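Local coordinates for protein acetyl xylan esterase (Paenibacillus sp. R4, PDB 6AGQ) that probably removes acetyl groups from acetylated xylan and related esters, as a cold-active carbohydrate esterase of the alpha/beta-hydrolase fold, at residues Y154-D166 against Q186-R200. Residues are numbered along the deposited sequence; the frame is centred on the assembly and turned at random.
Sequences YKQVYLDCIRALD and QGGGLALAAAGLDSR
Tyr158 meets Ala193 and Ile162 meets Leu197 where helix 154-166 crosses helix 186-197 at -67°, the axes 9.3 Å apart at their closest. Ala193 supplies a CH-pi contact, its CB lying over one face of the Tyr158 ring, 3.7 Å from the centroid. Leu197 CD1 comes to the edge of the same ring, whose hydroxyl is hydrogen-bonded to the backbone O of Phe253. Leu190 splits its two methyls: CD2 packs 3.6 Å from Tyr158 CE1, while CD1 turns to Cys161 SG. Further along, Ile162 places CD1 against Leu197 CB, the two side chains crossing nearly at right angles.

Polar groups close both ends. Tyr154 OH donates to Gln186 OE1 over 2.7 Å, in the amide plane and on a lone pair, with ring and amide turned 77° apart; Gln123 also donates to this oxygen. At the other end Arg200, its chain bent at chi3 (-63°), grips Asp198 side-on, NE meeting the syn lone pair of OD2 at 2.7 Å and NH2 reaching OD1. Across the contact NH2 forms a salt bridge with Asp166 OD1 at 3.0 Å, in the guanidinium plane and nearly along the C-O axis, with a weak second bond from NH1; Leu165 CB lies over one guanidinium face, toward its rim. An Asx turn, Arg200 N to Asp198 OD2, ties the loop further.

Helix 186-197 starts within the GxSxG pattern of the probable nucleophile elbow, Gly187 being its last glycine. Apolar packing joins it to helix 153-170, and the arginine shared by two carboxylates probably eases their mutual repulsion while fixing the loop beyond the helix.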
ATOM      1  N   TYR A 154      20.235 -21.809  15.826  1.00 24.47           N
ATOM      2  CA  TYR A 154      19.202 -22.605  16.480  1.00 24.77           C
ATOM      3  C   TYR A 154      19.747 -23.807  17.182  1.00 25.71           C
ATOM      4  O   TYR A 154      18.974 -24.438  17.931  1.00 24.89           O
ATOM      5  CB  TYR A 154      17.969 -22.925  15.589  1.00 24.48           C
ATOM      6  CG  TYR A 154      16.999 -21.738  15.426  1.00 22.89           C
ATOM      7  CD1 TYR A 154      16.109 -21.371  16.459  1.00 21.14           C
ATOM      8  CD2 TYR A 154      16.933 -21.032  14.214  1.00 22.65           C
ATOM      9  CE1 TYR A 154      15.250 -20.281  16.333  1.00 23.28           C
ATOM     10  CE2 TYR A 154      16.043 -19.976  14.042  1.00 23.96           C
ATOM     11  CZ  TYR A 154      15.213 -19.590  15.094  1.00 23.78           C
ATOM     12  OH  TYR A 154      14.358 -18.555  14.917  1.00 24.49           O
ATOM     13  N   LYS A 155      21.043 -24.112  17.056  1.00 22.06           N
ATOM     14  CA  LYS A 155      21.558 -25.221  17.833  1.00 24.57           C
ATOM     15  C   LYS A 155      21.492 -24.924  19.337  1.00 25.42           C
ATOM     16  O   LYS A 155      20.859 -25.638  20.059  1.00 27.88           O
ATOM     17  CB  LYS A 155      22.967 -25.615  17.442  1.00 25.80           C
ATOM     18  CG  LYS A 155      23.436 -26.875  18.147  1.00 27.90           C
ATOM     19  CD  LYS A 155      24.904 -27.205  17.835  1.00 30.31           C
ATOM     20  CE  LYS A 155      25.805 -26.851  18.973  1.00 32.31           C
ATOM     21  NZ  LYS A 155      27.213 -27.014  18.536  1.00 35.31           N
ATOM     22  N   GLN A 156      22.147 -23.871  19.788  1.00 23.77           N
ATOM     23  CA  GLN A 156      22.083 -23.489  21.163  1.00 25.21           C
ATOM     24  C   GLN A 156      20.661 -23.081  21.585  1.00 26.90           C
ATOM     25  O   GLN A 156      20.281 -23.345  22.741  1.00 24.06           O
ATOM     26  CB  GLN A 156      23.107 -22.384  21.503  1.00 26.59           C
ATOM     27  CG  GLN A 156      24.531 -22.906  21.607  1.00 28.92           C
ATOM     28  CD  GLN A 156      24.773 -23.732  22.870  1.00 33.05           C
ATOM     29  OE1 GLN A 156      24.143 -23.511  23.908  1.00 36.37           O
ATOM     30  NE2 GLN A 156      25.652 -24.713  22.771  1.00 35.94           N
ATOM     31  N   VAL A 157      19.819 -22.557  20.675  1.00 23.93           N
ATOM     32  CA  VAL A 157      18.400 -22.295  21.058  1.00 22.73           C
ATOM     33  C   VAL A 157      17.667 -23.575  21.454  1.00 22.61           C
ATOM     34  O   VAL A 157      16.971 -23.623  22.497  1.00 23.01           O
ATOM     35  CB  VAL A 157      17.657 -21.507  19.937  1.00 24.95           C
ATOM     36  CG1 VAL A 157      16.229 -21.227  20.301  1.00 23.37           C
ATOM     37  CG2 VAL A 157      18.384 -20.184  19.677  1.00 25.37           C
ATOM     38  N   TYR A 158      17.822 -24.643  20.644  1.00 23.46           N
ATOM     39  CA  TYR A 158      17.127 -25.900  20.928  1.00 22.72           C
ATOM     40  C   TYR A 158      17.620 -26.518  22.206  1.00 22.86           C
ATOM     41  O   TYR A 158      16.840 -27.067  22.999  1.00 24.50           O
ATOM     42  CB  TYR A 158      17.236 -26.911  19.787  1.00 20.18           C
ATOM     43  CG  TYR A 158      16.416 -26.592  18.554  1.00 20.72           C
ATOM     44  CD1 TYR A 158      15.902 -25.324  18.311  1.00 21.25           C
ATOM     45  CD2 TYR A 158      16.185 -27.547  17.609  1.00 20.26           C
ATOM     46  CE1 TYR A 158      15.170 -25.051  17.170  1.00 21.12           C
ATOM     47  CE2 TYR A 158      15.498 -27.231  16.428  1.00 21.19           C
ATOM     48  CZ  TYR A 158      14.990 -26.013  16.238  1.00 20.11           C
ATOM     49  OH  TYR A 158      14.300 -25.698  15.106  1.00 24.32           O
ATOM     50  N   LEU A 159      18.911 -26.425  22.434  1.00 25.36           N
ATOM     51  CA  LEU A 159      19.452 -26.885  23.728  1.00 25.73           C
ATOM     52  C   LEU A 159      18.916 -26.097  24.926  1.00 24.61           C
ATOM     53  O   LEU A 159      18.670 -26.686  25.980  1.00 24.47           O
ATOM     54  CB  LEU A 159      20.999 -26.800  23.695  1.00 24.73           C
ATOM     55  CG  LEU A 159      21.640 -27.730  22.693  1.00 27.52           C
ATOM     56  CD1 LEU A 159      23.143 -27.514  22.668  1.00 28.80           C
ATOM     57  CD2 LEU A 159      21.347 -29.207  22.934  1.00 30.75           C
ATOM     58  N   ASP A 160      18.826 -24.767  24.821  1.00 26.37           N
ATOM     59  CA  ASP A 160      18.187 -23.939  25.906  1.00 27.49           C
ATOM     60  C   ASP A 160      16.760 -24.427  26.207  1.00 29.46           C
ATOM     61  O   ASP A 160      16.333 -24.450  27.376  1.00 24.64           O
ATOM     62  CB  ASP A 160      18.067 -22.493  25.531  1.00 28.29           C
ATOM     63  CG  ASP A 160      19.416 -21.811  25.263  1.00 35.48           C
ATOM     64  OD1 ASP A 160      20.471 -22.294  25.768  1.00 33.41           O
ATOM     65  OD2 ASP A 160      19.426 -20.775  24.501  1.00 38.64           O
ATOM     66  N   CYS A 161      16.052 -24.845  25.136  1.00 31.75           N
ATOM     67  CA  CYS A 161      14.673 -25.291  25.191  1.00 30.62           C
ATOM     68  C   CYS A 161      14.537 -26.624  25.854  1.00 31.97           C
ATOM     69  O   CYS A 161      13.494 -26.883  26.423  1.00 28.27           O
ATOM     70  CB  CYS A 161      13.989 -25.294  23.795  1.00 32.14           C
ATOM     71  SG  CYS A 161      13.762 -23.622  23.097  1.00 35.76           S
ATOM     72  N   ILE A 162      15.543 -27.491  25.701  1.00 30.16           N
ATOM     73  CA  ILE A 162      15.583 -28.786  26.404  1.00 29.94           C
ATOM     74  C   ILE A 162      15.975 -28.559  27.871  1.00 30.44           C
ATOM     75  O   ILE A 162      15.478 -29.216  28.833  1.00 26.51           O
ATOM     76  CB  ILE A 162      16.585 -29.750  25.695  1.00 33.75           C
ATOM     77  CG1 ILE A 162      15.929 -30.327  24.412  1.00 37.11           C
ATOM     78  CG2 ILE A 162      17.095 -30.882  26.623  1.00 36.40           C
ATOM     79  CD1 ILE A 162      16.966 -30.923  23.452  1.00 37.79           C
ATOM     80  N   ARG A 163      16.882 -27.612  28.056  1.00 26.12           N
ATOM     81  CA  ARG A 163      17.251 -27.236  29.406  1.00 26.95           C
ATOM     82  C   ARG A 163      16.102 -26.575  30.201  1.00 24.47           C
ATOM     83  O   ARG A 163      16.095 -26.699  31.431  1.00 24.89           O
ATOM     84  CB  ARG A 163      18.526 -26.393  29.368  1.00 27.84           C
ATOM     85  CG  ARG A 163      19.708 -27.236  28.948  1.00 26.93           C
ATOM     86  CD  ARG A 163      20.877 -26.396  28.503  1.00 26.80           C
ATOM     87  NE  ARG A 163      21.599 -25.842  29.647  1.00 28.21           N
ATOM     88  CZ  ARG A 163      22.466 -26.487  30.413  1.00 28.77           C
ATOM     89  NH1 ARG A 163      22.797 -27.780  30.189  1.00 26.61           N
ATOM     90  NH2 ARG A 163      23.041 -25.807  31.408  1.00 27.55           N
ATOM     91  N   ALA A 164      15.129 -25.941  29.542  1.00 20.67           N
ATOM     92  CA  ALA A 164      13.873 -25.573  30.209  1.00 21.77           C
ATOM     93  C   ALA A 164      13.102 -26.792  30.766  1.00 24.20           C
ATOM     94  O   ALA A 164      12.467 -26.727  31.792  1.00 24.59           O
ATOM     95  CB  ALA A 164      12.986 -24.768  29.280  1.00 22.35           C
ATOM     96  N   LEU A 165      13.166 -27.923  30.090  1.00 26.35           N
ATOM     97  CA  LEU A 165      12.558 -29.153  30.644  1.00 27.55           C
ATOM     98  C   LEU A 165      13.374 -29.655  31.838  1.00 30.06           C
ATOM     99  O   LEU A 165      12.778 -30.118  32.792  1.00 29.83           O
ATOM    100  CB  LEU A 165      12.464 -30.259  29.617  1.00 24.84           C
ATOM    101  CG  LEU A 165      11.875 -29.873  28.266  1.00 28.74           C
ATOM    102  CD1 LEU A 165      12.094 -30.996  27.241  1.00 30.80           C
ATOM    103  CD2 LEU A 165      10.414 -29.466  28.399  1.00 31.14           C
ATOM    104  N   ASP A 166      14.714 -29.538  31.797  1.00 34.41           N
ATOM    105  CA  ASP A 166      15.601 -29.816  32.980  1.00 33.67           C
ATOM    106  C   ASP A 166      15.212 -28.893  34.141  1.00 29.35           C
ATOM    107  O   ASP A 166      15.210 -29.314  35.279  1.00 27.73           O
ATOM    108  CB  ASP A 166      17.147 -29.562  32.735  1.00 36.70           C
ATOM    109  CG  ASP A 166      17.792 -30.450  31.612  1.00 42.42           C
ATOM    110  OD1 ASP A 166      17.188 -31.444  31.180  1.00 46.54           O
ATOM    111  OD2 ASP A 166      18.947 -30.139  31.168  1.00 47.13           O
ATOM    112  N   GLN A 186       7.575 -19.222  15.731  1.00 23.70           N
ATOM    113  CA  GLN A 186       8.805 -19.746  16.286  1.00 25.94           C
ATOM    114  C   GLN A 186       8.517 -20.643  17.530  1.00 25.47           C
ATOM    115  O   GLN A 186       9.142 -21.662  17.684  1.00 23.80           O
ATOM    116  CB  GLN A 186       9.727 -18.641  16.715  1.00 26.25           C
ATOM    117  CG  GLN A 186      11.035 -19.096  17.350  1.00 24.54           C
ATOM    118  CD  GLN A 186      11.927 -17.902  17.699  1.00 26.87           C
ATOM    119  OE1 GLN A 186      12.974 -17.714  17.103  1.00 27.21           O
ATOM    120  NE2 GLN A 186      11.482 -17.068  18.651  1.00 24.77           N
ATOM    121  N   GLY A 187       7.634 -20.195  18.407  1.00 23.15           N
ATOM    122  CA  GLY A 187       7.284 -20.928  19.639  1.00 23.16           C
ATOM    123  C   GLY A 187       6.879 -22.355  19.336  1.00 21.53           C
ATOM    124  O   GLY A 187       7.221 -23.236  20.080  1.00 24.00           O
ATOM    125  N   GLY A 188       6.110 -22.535  18.248  1.00 21.63           N
ATOM    126  CA  GLY A 188       5.540 -23.789  17.812  1.00 21.38           C
ATOM    127  C   GLY A 188       6.592 -24.670  17.247  1.00 21.61           C
ATOM    128  O   GLY A 188       6.631 -25.849  17.555  1.00 23.04           O
ATOM    129  N   GLY A 189       7.491 -24.084  16.443  1.00 22.53           N
ATOM    130  CA  GLY A 189       8.724 -24.779  16.030  1.00 20.01           C
ATOM    131  C   GLY A 189       9.584 -25.255  17.179  1.00 21.65           C
ATOM    132  O   GLY A 189      10.081 -26.418  17.162  1.00 21.67           O
ATOM    133  N   LEU A 190       9.807 -24.382  18.182  1.00 19.98           N
ATOM    134  CA  LEU A 190      10.533 -24.800  19.382  1.00 23.13           C
ATOM    135  C   LEU A 190       9.855 -25.907  20.161  1.00 20.30           C
ATOM    136  O   LEU A 190      10.571 -26.707  20.738  1.00 22.92           O
ATOM    137  CB  LEU A 190      10.891 -23.630  20.403  1.00 25.31           C
ATOM    138  CG  LEU A 190      11.646 -22.451  19.713  1.00 28.38           C
ATOM    139  CD1 LEU A 190      12.078 -21.314  20.623  1.00 31.17           C
ATOM    140  CD2 LEU A 190      12.853 -22.990  18.957  1.00 30.29           C
ATOM    141  N   ALA A 191       8.528 -25.914  20.282  1.00 21.30           N
ATOM    142  CA  ALA A 191       7.846 -27.021  20.963  1.00 23.11           C
ATOM    143  C   ALA A 191       7.934 -28.325  20.140  1.00 24.41           C
ATOM    144  O   ALA A 191       7.960 -29.407  20.741  1.00 29.32           O
ATOM    145  CB  ALA A 191       6.376 -26.727  21.229  1.00 24.86           C
ATOM    146  N   LEU A 192       7.920 -28.270  18.820  1.00 23.90           N
ATOM    147  CA  LEU A 192       8.146 -29.524  18.032  1.00 28.53           C
ATOM    148  C   LEU A 192       9.602 -30.023  18.273  1.00 29.82           C
ATOM    149  O   LEU A 192       9.850 -31.235  18.366  1.00 26.73           O
ATOM    150  CB  LEU A 192       7.909 -29.309  16.515  1.00 29.59           C
ATOM    151  CG  LEU A 192       6.485 -29.036  16.021  1.00 30.00           C
ATOM    152  CD1 LEU A 192       6.485 -28.798  14.517  1.00 31.76           C
ATOM    153  CD2 LEU A 192       5.536 -30.171  16.330  1.00 31.44           C
ATOM    154  N   ALA A 193      10.555 -29.088  18.402  1.00 32.23           N
ATOM    155  CA  ALA A 193      11.960 -29.449  18.704  1.00 34.28           C
ATOM    156  C   ALA A 193      12.064 -30.111  20.089  1.00 32.26           C
ATOM    157  O   ALA A 193      12.770 -31.089  20.298  1.00 36.31           O
ATOM    158  CB  ALA A 193      12.855 -28.215  18.661  1.00 33.62           C
ATOM    159  N   ALA A 194      11.422 -29.522  21.049  1.00 27.96           N
ATOM    160  CA  ALA A 194      11.521 -30.012  22.414  1.00 28.92           C
ATOM    161  C   ALA A 194      10.966 -31.398  22.518  1.00 29.90           C
ATOM    162  O   ALA A 194      11.597 -32.273  23.084  1.00 31.92           O
ATOM    163  CB  ALA A 194      10.790 -29.116  23.352  1.00 29.32           C
ATOM    164  N   ALA A 195       9.797 -31.596  21.934  1.00 29.11           N
ATOM    165  CA  ALA A 195       9.162 -32.896  21.916  1.00 31.21           C
ATOM    166  C   ALA A 195       9.862 -33.900  20.996  1.00 31.17           C
ATOM    167  O   ALA A 195       9.787 -35.098  21.206  1.00 29.87           O
ATOM    168  CB  ALA A 195       7.720 -32.737  21.507  1.00 31.74           C
ATOM    169  N   GLY A 196      10.504 -33.409  19.945  1.00 33.50           N
ATOM    170  CA  GLY A 196      11.216 -34.271  19.032  1.00 31.85           C
ATOM    171  C   GLY A 196      12.537 -34.789  19.548  1.00 32.69           C
ATOM    172  O   GLY A 196      12.896 -35.922  19.279  1.00 32.18           O
ATOM    173  N   LEU A 197      13.240 -33.942  20.285  1.00 30.09           N
ATOM    174  CA  LEU A 197      14.564 -34.224  20.845  1.00 32.37           C
ATOM    175  C   LEU A 197      14.566 -34.721  22.305  1.00 34.73           C
ATOM    176  O   LEU A 197      15.624 -35.086  22.841  1.00 37.52           O
ATOM    177  CB  LEU A 197      15.434 -32.949  20.747  1.00 30.39           C
ATOM    178  CG  LEU A 197      15.715 -32.461  19.309  1.00 31.86           C
ATOM    179  CD1 LEU A 197      16.667 -31.282  19.282  1.00 33.50           C
ATOM    180  CD2 LEU A 197      16.273 -33.577  18.424  1.00 36.05           C
ATOM    181  N   ASP A 198      13.409 -34.769  22.942  1.00 30.15           N
ATOM    182  CA  ASP A 198      13.337 -35.190  24.333  1.00 33.60           C
ATOM    183  C   ASP A 198      12.143 -36.050  24.541  1.00 32.87           C
ATOM    184  O   ASP A 198      11.075 -35.703  24.063  1.00 40.51           O
ATOM    185  CB  ASP A 198      13.226 -33.944  25.249  1.00 33.57           C
ATOM    186  CG  ASP A 198      13.665 -34.223  26.691  1.00 36.03           C
ATOM    187  OD1 ASP A 198      14.875 -34.070  26.981  1.00 40.09           O
ATOM    188  OD2 ASP A 198      12.815 -34.587  27.554  1.00 38.26           O
ATOM    189  N   SER A 199      12.294 -37.126  25.299  1.00 37.23           N
ATOM    190  CA  SER A 199      11.186 -38.069  25.586  1.00 38.63           C
ATOM    191  C   SER A 199      10.208 -37.660  26.652  1.00 36.38           C
ATOM    192  O   SER A 199       9.238 -38.382  26.859  1.00 35.49           O
ATOM    193  CB  SER A 199      11.706 -39.423  26.081  1.00 38.31           C
ATOM    194  OG  SER A 199      12.647 -39.939  25.208  1.00 45.92           O
ATOM    195  N   ARG A 200      10.508 -36.621  27.414  1.00 33.84           N
ATOM    196  CA  ARG A 200       9.729 -36.334  28.634  1.00 36.25           C
ATOM    197  C   ARG A 200       8.326 -35.712  28.383  1.00 33.35           C
ATOM    198  O   ARG A 200       7.381 -36.045  29.114  1.00 33.46           O
ATOM    199  CB  ARG A 200      10.530 -35.493  29.656  1.00 36.55           C
ATOM    200  CG  ARG A 200      11.612 -36.299  30.417  1.00 37.62           C
ATOM    201  CD  ARG A 200      12.620 -35.399  31.138  1.00 41.03           C
ATOM    202  NE  ARG A 200      13.412 -34.532  30.215  1.00 39.83           N
ATOM    203  CZ  ARG A 200      14.364 -33.672  30.588  1.00 40.39           C
ATOM    204  NH1 ARG A 200      14.688 -33.534  31.860  1.00 44.01           N
ATOM    205  NH2 ARG A 200      15.012 -32.936  29.681  1.00 43.40           N
TER